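Local coordinates for protein alanine racemase (Oenococcus oeni PSU-1, PDB 3HUR) that belongs to the alanine racemase family, pairing an N-terminal TIM-barrel domain with a C-terminal domain rich in beta strands, at residues Ala111-Gln114 against Asn115-Asp118. Sequence-based numbering, arbitrary orientation.
Sequences AWLQ and NLPD
L116 lays its CD2 methyl over one face of the indole of W112, in a CH-pi contact 3.9 Å from the centroid of the six-membered ring. The methyl sits toward the rim, not over the middle, and its nearest ring atom is CH2, 3.6 Å from CD2. The tryptophan side chain leaves its backbone heading away from the following residues; with CG anti to the backbone N (chi1 -179°) the far end of the indole comes back to the leucine, one ring face to CD2. The other branch of L116 turns to L113: the two leucine side chains lie alongside each other with their ends on the same side, and L116 CD1 lies 4.1 Å from L113 CD2.

On the polar side, N115 folds back over the last turn of helix 110-114. Its backbone N gives A111 O an ordinary four-residue helical hydrogen bond of 2.9 Å. With CG beside the backbone N (chi1 -61°), the amide reaches the same oxygen, ND2 to A111 O being 2.8 Å, though the bend at the hydrogen makes this second bond weak. At the next residue L116 N makes a weak, long bond (3.4 Å) to L113 O, three residues back.

W112 NE1 is spent on the carbonyl of W90, which probably helps fix how the indole is turned, while W112 and L113 rest on strand 103-107 of the barrel. This is the C-terminal end of a short outer helix leading into the loop before strand 123-128: A111 O takes one sound bond and one weak one from N115, which probably helps to close the helix end, and the L116 branches carry the helix's apolar face on into the loop.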
ATOM      1  N   ALA A 111     -19.454 -28.486 -31.903  1.00 46.54           N
ATOM      2  CA  ALA A 111     -20.124 -29.474 -31.033  1.00 47.56           C
ATOM      3  C   ALA A 111     -21.398 -28.894 -30.354  1.00 48.15           C
ATOM      4  O   ALA A 111     -22.484 -29.512 -30.365  1.00 47.46           O
ATOM      5  CB  ALA A 111     -19.142 -30.014 -29.995  1.00 47.60           C
ATOM      6  N   TRP A 112     -21.251 -27.687 -29.810  1.00 48.91           N
ATOM      7  CA  TRP A 112     -22.335 -26.987 -29.106  1.00 49.50           C
ATOM      8  C   TRP A 112     -23.577 -26.832 -29.980  1.00 49.92           C
ATOM      9  O   TRP A 112     -24.692 -27.012 -29.516  1.00 49.62           O
ATOM     10  CB  TRP A 112     -21.829 -25.605 -28.621  1.00 49.58           C
ATOM     11  CG  TRP A 112     -22.846 -24.779 -27.851  1.00 49.40           C
ATOM     12  CD1 TRP A 112     -22.947 -24.662 -26.498  1.00 48.44           C
ATOM     13  CD2 TRP A 112     -23.898 -23.969 -28.400  1.00 48.37           C
ATOM     14  NE1 TRP A 112     -23.985 -23.836 -26.174  1.00 48.04           N
ATOM     15  CE2 TRP A 112     -24.593 -23.407 -27.320  1.00 47.42           C
ATOM     16  CE3 TRP A 112     -24.334 -23.693 -29.698  1.00 47.20           C
ATOM     17  CZ2 TRP A 112     -25.679 -22.574 -27.494  1.00 46.62           C
ATOM     18  CZ3 TRP A 112     -25.414 -22.865 -29.866  1.00 46.81           C
ATOM     19  CH2 TRP A 112     -26.071 -22.310 -28.772  1.00 46.88           C
ATOM     20  N   LEU A 113     -23.369 -26.472 -31.246  1.00 51.42           N
ATOM     21  CA  LEU A 113     -24.469 -26.296 -32.233  1.00 52.12           C
ATOM     22  C   LEU A 113     -25.118 -27.603 -32.612  1.00 52.56           C
ATOM     23  O   LEU A 113     -26.323 -27.672 -32.754  1.00 53.40           O
ATOM     24  CB  LEU A 113     -23.962 -25.656 -33.529  1.00 52.16           C
ATOM     25  CG  LEU A 113     -24.245 -24.180 -33.767  1.00 52.01           C
ATOM     26  CD1 LEU A 113     -23.761 -23.784 -35.178  1.00 49.39           C
ATOM     27  CD2 LEU A 113     -25.720 -23.890 -33.580  1.00 50.52           C
ATOM     28  N   GLN A 114     -24.304 -28.627 -32.803  1.00 53.52           N
ATOM     29  CA  GLN A 114     -24.815 -29.939 -33.200  1.00 54.39           C
ATOM     30  C   GLN A 114     -25.672 -30.522 -32.107  1.00 54.97           C
ATOM     31  O   GLN A 114     -26.683 -31.141 -32.404  1.00 55.31           O
ATOM     32  CB  GLN A 114     -23.676 -30.919 -33.533  1.00 54.15           C
ATOM     33  CG  GLN A 114     -22.866 -30.515 -34.748  1.00 54.09           C
ATOM     34  CD  GLN A 114     -21.528 -31.233 -34.838  1.00 54.45           C
ATOM     35  OE1 GLN A 114     -21.085 -31.883 -33.889  1.00 53.19           O
ATOM     36  NE2 GLN A 114     -20.870 -31.099 -35.981  1.00 54.29           N
ATOM     37  N   ASN A 115     -25.271 -30.315 -30.850  1.00 55.92           N
ATOM     38  CA  ASN A 115     -25.979 -30.883 -29.687  1.00 56.41           C
ATOM     39  C   ASN A 115     -27.013 -29.938 -29.071  1.00 56.67           C
ATOM     40  O   ASN A 115     -27.600 -30.262 -28.024  1.00 56.76           O
ATOM     41  CB  ASN A 115     -24.978 -31.322 -28.600  1.00 56.75           C
ATOM     42  CG  ASN A 115     -24.001 -32.416 -29.081  1.00 57.84           C
ATOM     43  OD1 ASN A 115     -24.393 -33.560 -29.344  1.00 58.51           O
ATOM     44  ND2 ASN A 115     -22.728 -32.064 -29.175  1.00 56.18           N
ATOM     45  N   LEU A 116     -27.236 -28.776 -29.692  1.00 56.70           N
ATOM     46  CA  LEU A 116     -28.348 -27.919 -29.282  1.00 56.90           C
ATOM     47  C   LEU A 116     -29.560 -28.781 -29.016  1.00 57.02           C
ATOM     48  O   LEU A 116     -29.930 -29.580 -29.866  1.00 57.54           O
ATOM     49  CB  LEU A 116     -28.724 -26.941 -30.379  1.00 56.83           C
ATOM     50  CG  LEU A 116     -28.215 -25.529 -30.210  1.00 56.99           C
ATOM     51  CD1 LEU A 116     -28.973 -24.675 -31.195  1.00 57.34           C
ATOM     52  CD2 LEU A 116     -28.420 -25.040 -28.795  1.00 55.94           C
ATOM     53  N   PRO A 117     -30.170 -28.652 -27.832  1.00 57.19           N
ATOM     54  CA  PRO A 117     -31.425 -29.358 -27.659  1.00 57.23           C
ATOM     55  C   PRO A 117     -32.587 -28.640 -28.318  1.00 56.97           C
ATOM     56  O   PRO A 117     -32.415 -27.587 -28.928  1.00 56.98           O
ATOM     57  CB  PRO A 117     -31.607 -29.406 -26.124  1.00 57.21           C
ATOM     58  CG  PRO A 117     -30.802 -28.336 -25.614  1.00 57.64           C
ATOM     59  CD  PRO A 117     -29.623 -28.211 -26.541  1.00 57.44           C
ATOM     60  N   ASP A 118     -33.773 -29.215 -28.188  1.00 56.66           N
ATOM     61  CA  ASP A 118     -34.958 -28.601 -28.743  1.00 56.23           C
ATOM     62  C   ASP A 118     -35.427 -27.465 -27.836  1.00 54.85           C
ATOM     63  O   ASP A 118     -35.299 -27.545 -26.617  1.00 54.85           O
ATOM     64  CB  ASP A 118     -36.048 -29.668 -28.954  1.00 56.84           C
ATOM     65  CG  ASP A 118     -35.889 -30.422 -30.291  1.00 59.58           C
ATOM     66  OD1 ASP A 118     -35.564 -29.742 -31.294  1.00 60.89           O
ATOM     67  OD2 ASP A 118     -36.097 -31.677 -30.344  1.00 63.00           O
TER